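Local coordinates for protein enterotoxin SEN variant (Staphylococcus aureus, PDB 6KRY) that probably acts as a secreted superantigenic enterotoxin, a member of the staphylococcal and streptococcal toxin family, at residues Arg119-Val123 and Phe135-Thr139; Asn182-Phe188 and Ser216-Ile220. All coordinates share one frame; numbering follows the deposited sequence.

Contact 1. Residues Arg119-Val123 and Phe135-Thr139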
ATOM      1  N   ARG A 119       2.359 -12.795  12.295  1.00 18.23           N
ATOM      2  CA  ARG A 119       2.132 -11.810  13.317  1.00 17.87           C
ATOM      3  C   ARG A 119       0.755 -11.211  13.048  1.00 16.76           C
ATOM      4  O   ARG A 119       0.395 -10.948  11.850  1.00 15.19           O
ATOM      5  CB  ARG A 119       3.209 -10.726  13.291  1.00 19.14           C
ATOM      6  CG  ARG A 119       3.329  -9.888  14.559  1.00 19.80           C
ATOM      7  CD  ARG A 119       4.752  -9.383  14.785  1.00 19.71           C
ATOM      8  NE  ARG A 119       5.709 -10.282  15.428  1.00 21.25           N
ATOM      9  CZ  ARG A 119       7.021 -10.094  15.441  1.00 20.05           C
ATOM     10  NH1 ARG A 119       7.568  -9.110  14.765  1.00 18.77           N
ATOM     11  NH2 ARG A 119       7.794 -10.907  16.121  1.00 26.02           N
ATOM     12  N   VAL A 120      -0.023 -11.045  14.127  1.00 16.27           N
ATOM     13  CA  VAL A 120      -1.361 -10.506  14.041  1.00 17.59           C
ATOM     14  C   VAL A 120      -1.347  -9.048  14.501  1.00 15.34           C
ATOM     15  O   VAL A 120      -0.750  -8.697  15.514  1.00 18.65           O
ATOM     16  CB  VAL A 120      -2.345 -11.364  14.862  1.00 19.50           C
ATOM     17  CG1 VAL A 120      -3.759 -10.819  14.757  1.00 23.09           C
ATOM     18  CG2 VAL A 120      -2.319 -12.819  14.393  1.00 21.19           C
ATOM     19  N   ILE A 121      -1.991  -8.180  13.724  1.00 13.51           N
ATOM     20  CA  ILE A 121      -2.116  -6.749  14.030  1.00 13.72           C
ATOM     21  C   ILE A 121      -3.601  -6.392  14.124  1.00 13.39           C
ATOM     22  O   ILE A 121      -4.378  -6.692  13.197  1.00 13.33           O
ATOM     23  CB  ILE A 121      -1.393  -5.923  12.956  1.00 14.07           C
ATOM     24  CG1 ILE A 121       0.109  -6.215  12.999  1.00 15.29           C
ATOM     25  CG2 ILE A 121      -1.719  -4.452  13.132  1.00 14.48           C
ATOM     26  CD1 ILE A 121       0.914  -5.522  11.918  1.00 16.82           C
ATOM     27  N   GLY A 122      -3.977  -5.799  15.262  1.00 12.67           N
ATOM     28  CA  GLY A 122      -5.384  -5.435  15.554  1.00 12.83           C
ATOM     29  C   GLY A 122      -5.742  -4.138  14.846  1.00 12.47           C
ATOM     30  O   GLY A 122      -4.927  -3.229  14.793  1.00 11.81           O
ATOM     31  N   VAL A 123      -6.947  -4.103  14.283  1.00 11.85           N
ATOM     32  CA  VAL A 123      -7.535  -2.921  13.662  1.00 12.15           C
ATOM     33  C   VAL A 123      -8.873  -2.632  14.351  1.00 13.03           C
ATOM     34  O   VAL A 123      -9.810  -3.396  14.228  1.00 12.39           O
ATOM     35  CB  VAL A 123      -7.743  -3.140  12.145  1.00 12.33           C
ATOM     36  CG1 VAL A 123      -8.234  -1.866  11.477  1.00 12.07           C
ATOM     37  CG2 VAL A 123      -6.512  -3.703  11.442  1.00 12.20           C
ATOM     38  N   PHE A 135     -11.111  -6.121  13.468  1.00 14.33           N
ATOM     39  CA  PHE A 135     -10.566  -7.238  12.720  1.00 14.09           C
ATOM     40  C   PHE A 135      -9.038  -7.190  12.825  1.00 12.99           C
ATOM     41  O   PHE A 135      -8.490  -6.227  13.341  1.00 13.01           O
ATOM     42  CB  PHE A 135     -11.078  -7.243  11.279  1.00 14.81           C
ATOM     43  CG  PHE A 135     -10.740  -6.038  10.452  1.00 15.04           C
ATOM     44  CD1 PHE A 135      -9.482  -5.904   9.869  1.00 15.49           C
ATOM     45  CD2 PHE A 135     -11.692  -5.066  10.225  1.00 15.48           C
ATOM     46  CE1 PHE A 135      -9.214  -4.822   9.056  1.00 15.63           C
ATOM     47  CE2 PHE A 135     -11.394  -3.959   9.448  1.00 14.96           C
ATOM     48  CZ  PHE A 135     -10.163  -3.853   8.852  1.00 15.55           C
ATOM     49  N   VAL A 136      -8.368  -8.236  12.345  1.00 13.88           N
ATOM     50  CA  VAL A 136      -6.939  -8.234  12.314  1.00 14.36           C
ATOM     51  C   VAL A 136      -6.483  -8.361  10.870  1.00 14.40           C
ATOM     52  O   VAL A 136      -7.212  -8.759  10.018  1.00 14.37           O
ATOM     53  CB  VAL A 136      -6.300  -9.334  13.173  1.00 16.12           C
ATOM     54  CG1 VAL A 136      -6.829  -9.298  14.597  1.00 15.95           C
ATOM     55  CG2 VAL A 136      -6.476 -10.688  12.542  1.00 18.53           C
ATOM     56  N   ILE A 137      -5.225  -7.994  10.652  1.00 14.46           N
ATOM     57  CA  ILE A 137      -4.480  -8.284   9.431  1.00 13.35           C
ATOM     58  C   ILE A 137      -3.197  -8.976   9.901  1.00 13.72           C
ATOM     59  O   ILE A 137      -2.832  -8.890  11.090  1.00 13.06           O
ATOM     60  CB  ILE A 137      -4.194  -7.011   8.619  1.00 13.65           C
ATOM     61  CG1 ILE A 137      -3.310  -6.060   9.422  1.00 14.76           C
ATOM     62  CG2 ILE A 137      -5.483  -6.334   8.163  1.00 15.01           C
ATOM     63  CD1 ILE A 137      -2.823  -4.864   8.653  1.00 15.02           C
ATOM     64  N   LYS A 138      -2.543  -9.682   8.993  1.00 13.08           N
ATOM     65  CA  LYS A 138      -1.426 -10.496   9.346  1.00 13.54           C
ATOM     66  C   LYS A 138      -0.269 -10.244   8.390  1.00 14.07           C
ATOM     67  O   LYS A 138      -0.467  -9.834   7.269  1.00 13.45           O
ATOM     68  CB  LYS A 138      -1.799 -11.971   9.241  1.00 15.52           C
ATOM     69  CG  LYS A 138      -2.909 -12.368  10.191  1.00 17.83           C
ATOM     70  CD  LYS A 138      -3.240 -13.834  10.182  1.00 22.24           C
ATOM     71  CE  LYS A 138      -4.591 -14.033  10.829  1.00 23.79           C
ATOM     72  NZ  LYS A 138      -4.682 -15.394  11.379  1.00 26.84           N
ATOM     73  N   THR A 139       0.938 -10.493   8.883  1.00 14.28           N
ATOM     74  CA  THR A 139       2.168 -10.413   8.077  1.00 15.58           C
ATOM     75  C   THR A 139       3.149 -11.457   8.605  1.00 14.83           C
ATOM     76  O   THR A 139       3.095 -11.828   9.785  1.00 15.10           O
ATOM     77  CB  THR A 139       2.788  -9.010   8.078  1.00 16.73           C
ATOM     78  OG1 THR A 139       3.903  -8.948   7.197  1.00 18.86           O
ATOM     79  CG2 THR A 139       3.258  -8.560   9.440  1.00 16.45           C
TER

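Contact 2. Residues Asn182-Phe188 and Ser216-Ile220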
ATOM      1  N   ASN A 182       4.032   0.616  22.149  1.00 18.61           N
ATOM      2  CA  ASN A 182       4.879   0.977  23.307  1.00 19.30           C
ATOM      3  C   ASN A 182       4.923   2.500  23.525  1.00 21.86           C
ATOM      4  O   ASN A 182       5.687   2.958  24.389  1.00 21.57           O
ATOM      5  CB  ASN A 182       6.293   0.408  23.165  1.00 18.20           C
ATOM      6  CG  ASN A 182       7.058   0.962  21.981  1.00 17.75           C
ATOM      7  OD1 ASN A 182       6.632   1.922  21.325  1.00 17.66           O
ATOM      8  ND2 ASN A 182       8.213   0.377  21.697  1.00 17.30           N
ATOM      9  N   HIS A 183       4.214   3.266  22.688  1.00 21.20           N
ATOM     10  CA  HIS A 183       4.088   4.763  22.777  1.00 25.21           C
ATOM     11  C   HIS A 183       5.391   5.502  22.478  1.00 27.06           C
ATOM     12  O   HIS A 183       5.463   6.710  22.758  1.00 32.36           O
ATOM     13  CB  HIS A 183       3.587   5.234  24.155  1.00 26.24           C
ATOM     14  CG  HIS A 183       2.384   4.485  24.592  1.00 29.54           C
ATOM     15  ND1 HIS A 183       1.158   4.649  23.959  1.00 32.12           N
ATOM     16  CD2 HIS A 183       2.224   3.524  25.523  1.00 31.35           C
ATOM     17  CE1 HIS A 183       0.277   3.825  24.504  1.00 33.39           C
ATOM     18  NE2 HIS A 183       0.908   3.118  25.461  1.00 36.12           N
ATOM     19  N   GLN A 184       6.396   4.831  21.904  1.00 24.63           N
ATOM     20  CA  GLN A 184       7.690   5.460  21.770  1.00 26.29           C
ATOM     21  C   GLN A 184       7.828   6.200  20.434  1.00 32.43           C
ATOM     22  O   GLN A 184       8.751   7.007  20.271  1.00 32.10           O
ATOM     23  CB  GLN A 184       8.773   4.409  21.919  1.00 29.20           C
ATOM     24  CG  GLN A 184       8.838   3.834  23.323  1.00 30.10           C
ATOM     25  CD  GLN A 184      10.008   2.893  23.419  1.00 33.10           C
ATOM     26  OE1 GLN A 184      10.871   2.901  22.548  1.00 36.58           O
ATOM     27  NE2 GLN A 184      10.014   2.051  24.439  1.00 31.74           N
ATOM     28  N   ASN A 185       6.929   5.926  19.482  1.00 30.45           N
ATOM     29  CA  ASN A 185       6.944   6.595  18.163  1.00 33.40           C
ATOM     30  C   ASN A 185       5.661   7.415  18.012  1.00 33.83           C
ATOM     31  O   ASN A 185       4.607   6.996  18.475  1.00 32.36           O
ATOM     32  CB  ASN A 185       7.115   5.589  17.027  1.00 36.41           C
ATOM     33  CG  ASN A 185       8.154   4.539  17.360  1.00 37.29           C
ATOM     34  OD1 ASN A 185       8.952   4.730  18.272  1.00 44.93           O
ATOM     35  ND2 ASN A 185       8.147   3.421  16.654  1.00 39.16           N
ATOM     36  N   GLN A 186       5.786   8.589  17.373  1.00 35.18           N
ATOM     37  CA  GLN A 186       4.672   9.471  17.122  1.00 36.34           C
ATOM     38  C   GLN A 186       3.745   8.718  16.156  1.00 32.15           C
ATOM     39  O   GLN A 186       4.179   8.120  15.201  1.00 28.04           O
ATOM     40  CB  GLN A 186       5.202  10.834  16.653  1.00 41.19           C
ATOM     41  CG  GLN A 186       4.270  11.652  15.768  1.00 44.69           C
ATOM     42  CD  GLN A 186       3.193  12.407  16.509  1.00 50.73           C
ATOM     43  OE1 GLN A 186       2.720  12.001  17.569  1.00 57.02           O
ATOM     44  NE2 GLN A 186       2.778  13.525  15.937  1.00 59.17           N
ATOM     45  N   SER A 187       2.457   8.696  16.473  1.00 34.28           N
ATOM     46  CA  SER A 187       1.497   8.058  15.607  1.00 29.83           C
ATOM     47  C   SER A 187       1.347   8.911  14.338  1.00 26.90           C
ATOM     48  O   SER A 187       1.735  10.082  14.311  1.00 24.47           O
ATOM     49  CB  SER A 187       0.218   7.900  16.339  1.00 32.94           C
ATOM     50  OG  SER A 187      -0.374   9.169  16.517  1.00 38.92           O
ATOM     51  N   PHE A 188       0.802   8.328  13.273  1.00 22.36           N
ATOM     52  CA  PHE A 188       0.568   9.074  12.042  1.00 21.90           C
ATOM     53  C   PHE A 188      -0.649   8.476  11.352  1.00 20.16           C
ATOM     54  O   PHE A 188      -1.051   7.345  11.667  1.00 17.73           O
ATOM     55  CB  PHE A 188       1.781   9.015  11.114  1.00 22.03           C
ATOM     56  CG  PHE A 188       2.209   7.618  10.738  1.00 21.49           C
ATOM     57  CD1 PHE A 188       2.988   6.869  11.593  1.00 22.00           C
ATOM     58  CD2 PHE A 188       1.809   7.047   9.534  1.00 24.64           C
ATOM     59  CE1 PHE A 188       3.393   5.586  11.249  1.00 23.84           C
ATOM     60  CE2 PHE A 188       2.214   5.769   9.190  1.00 21.28           C
ATOM     61  CZ  PHE A 188       3.019   5.049  10.035  1.00 22.92           C
ATOM     62  N   SER A 216       5.675  -5.999  15.336  1.00 12.17           N
ATOM     63  CA  SER A 216       5.370  -6.335  16.757  1.00 14.90           C
ATOM     64  C   SER A 216       4.823  -5.109  17.487  1.00 13.52           C
ATOM     65  O   SER A 216       4.198  -5.262  18.526  1.00 14.58           O
ATOM     66  CB  SER A 216       6.527  -6.954  17.508  1.00 15.35           C
ATOM     67  OG  SER A 216       7.505  -5.987  17.857  1.00 18.47           O
ATOM     68  N   ASN A 217       5.045  -3.900  16.953  1.00 13.27           N
ATOM     69  CA  ASN A 217       4.881  -2.688  17.772  1.00 14.48           C
ATOM     70  C   ASN A 217       3.783  -1.743  17.264  1.00 14.31           C
ATOM     71  O   ASN A 217       3.752  -0.627  17.717  1.00 14.66           O
ATOM     72  CB  ASN A 217       6.190  -1.893  17.925  1.00 13.07           C
ATOM     73  CG  ASN A 217       6.111  -0.799  18.979  1.00 13.00           C
ATOM     74  OD1 ASN A 217       5.493  -0.980  20.030  1.00 13.55           O
ATOM     75  ND2 ASN A 217       6.774   0.315  18.720  1.00 12.76           N
ATOM     76  N   TYR A 218       2.886  -2.187  16.374  1.00 12.94           N
ATOM     77  CA  TYR A 218       1.923  -1.281  15.804  1.00 13.75           C
ATOM     78  C   TYR A 218       0.525  -1.889  15.891  1.00 12.44           C
ATOM     79  O   TYR A 218       0.321  -3.108  15.820  1.00 13.34           O
ATOM     80  CB  TYR A 218       2.301  -0.861  14.376  1.00 14.69           C
ATOM     81  CG  TYR A 218       3.213   0.329  14.373  1.00 15.88           C
ATOM     82  CD1 TYR A 218       4.573   0.200  14.618  1.00 16.92           C
ATOM     83  CD2 TYR A 218       2.696   1.608  14.225  1.00 17.04           C
ATOM     84  CE1 TYR A 218       5.386   1.316  14.765  1.00 18.82           C
ATOM     85  CE2 TYR A 218       3.497   2.729  14.351  1.00 17.84           C
ATOM     86  CZ  TYR A 218       4.846   2.586  14.615  1.00 19.23           C
ATOM     87  OH  TYR A 218       5.652   3.690  14.674  1.00 21.76           O
ATOM     88  N   HIS A 219      -0.454  -1.011  16.038  1.00 13.41           N
ATOM     89  CA  HIS A 219      -1.870  -1.373  15.883  1.00 13.58           C
ATOM     90  C   HIS A 219      -2.522  -0.214  15.135  1.00 13.40           C
ATOM     91  O   HIS A 219      -1.914   0.863  14.978  1.00 12.41           O
ATOM     92  CB  HIS A 219      -2.556  -1.668  17.217  1.00 15.83           C
ATOM     93  CG  HIS A 219      -2.629  -0.504  18.145  1.00 16.69           C
ATOM     94  ND1 HIS A 219      -1.591  -0.200  19.011  1.00 18.71           N
ATOM     95  CD2 HIS A 219      -3.569   0.447  18.328  1.00 17.38           C
ATOM     96  CE1 HIS A 219      -1.887   0.888  19.694  1.00 18.88           C
ATOM     97  NE2 HIS A 219      -3.130   1.279  19.337  1.00 17.52           N
ATOM     98  N   ILE A 220      -3.703  -0.474  14.606  1.00 12.81           N
ATOM     99  CA  ILE A 220      -4.321   0.479  13.663  1.00 12.25           C
ATOM    100  C   ILE A 220      -5.696   0.862  14.182  1.00 12.79           C
ATOM    101  O   ILE A 220      -6.421   0.004  14.677  1.00 13.74           O
ATOM    102  CB  ILE A 220      -4.379  -0.163  12.281  1.00 12.41           C
ATOM    103  CG1 ILE A 220      -2.954  -0.491  11.833  1.00 12.86           C
ATOM    104  CG2 ILE A 220      -5.091   0.731  11.270  1.00 13.15           C
ATOM    105  CD1 ILE A 220      -2.915  -1.359  10.597  1.00 14.78           C
TER

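Contact 1. Residues Arg119-Val123 and Phe135-Thr139
R119 and T139 trade the first two of six backbone hydrogen bonds that join 119-123 to 135-139: R119 N gives to T139 O at 2.8 Å, and T139 N returns to R119 O. I121 and I137 form the same kind of pair, with I121 N to I137 O at 2.9 Å. V123 and F135 form the third such pair, V123 N reaching F135 O at 2.8 Å. Between these hydrogen-bonded pairs the strands add weaker CA-H...O contacts; V136 CA, for example, lies 3.1 Å from I121 O. Together they are the two arms of a beta hairpin, strands 114-127 and 130-139, at one margin of the mixed sheet of the beta-grasp domain. The face carrying I121, V123 and I137 turns inward onto helix 146-161, where I121 and I137 meet L149 and V123 and I137 meet V153. T139, on the same face, bonds through OG1 to E148 of that helix. V123 lies over one face of the F135 ring in a CH-pi contact, its CB 4.1 Å from the ring centroid and offset toward the rim. F135 CG is set between its own backbone N and carbonyl carbon (chi1 61°); this brings one face of the ring against V123, and CE1 comes 3.8 Å from V123 CG2. K156 makes a cation-pi contact with the same ring. The other face of the hairpin is exposed: there V120 and V136 press together diagonally across the strands, V120 CG1 lying a tight 3.3 Å from V136 CB.

Contact 2. Residues Asn182-Phe188 and Ser216-Ile220
N182 and N217 stand 6.6 Å apart, CA to CA, where the loop 182-188 passes the start of strand 218-225 without any beta pairing between the two segments. The loop links strands 173-180 and 188-191 of the beta-grasp sheet and opens with an Asx turn, N182 OD1 accepting a hydrogen bond from Q184 N at 3.0 Å. The side chain of N217 grips the first residue of that turn twice. Its OD1 takes the backbone N of N182 at 3.0 Å, a rather bent bond (136° at the hydrogen), while its ND2 gives to N182 OD1 at 3.1 Å, coming side-on to the C=O, above the N182 amide plane and off the lone pairs. N217 can do both because CG stands anti to its backbone N (chi1 -169°), which carries the amide across to the loop. The two amides do not lie flat on each other; their planes are 65° apart. Further along, N185 projects toward the strand and its CB comes 3.4 Å from Y218 OH, so the tyrosine's outer end abuts the middle of the loop. Where the loop enters strand 188-191, F188 meets the same tyrosine obliquely, F188 CE1 being 4.2 Å from Y218 CE2. F188 is also held from outside, by the ring of F178 and by a cation-pi contact with R211. N181, just ahead of the loop, shares backbone hydrogen bonding with N217, and its OD1 is hydrogen-bonded to H219 ND1. Back at the turn, Q184 N and N217 ND2 reach N182 OD1 from opposite faces of its amide plane.

How the contacts relate
Both contacts reach the same five-stranded sheet, with centres about 14 Å apart, and they touch where strand 114-127 runs beside strand 218-225: G122 O lies 3.0 Å from I220 N, probably a hydrogen bond. Contact 1 is partly buried, a regular backbone ladder with one largely apolar face packed on helix 146-161 and the other at the surface. Contact 2 is a surface contact and buries about half as much surface, 256 against 520 Å², and its hydrogen bonds run through asparagine side chains rather than strand-to-strand pairing. The hairpin of contact 1 forms one margin of the sheet; the loop of contact 2 leads into strand 188-191 at the opposite margin.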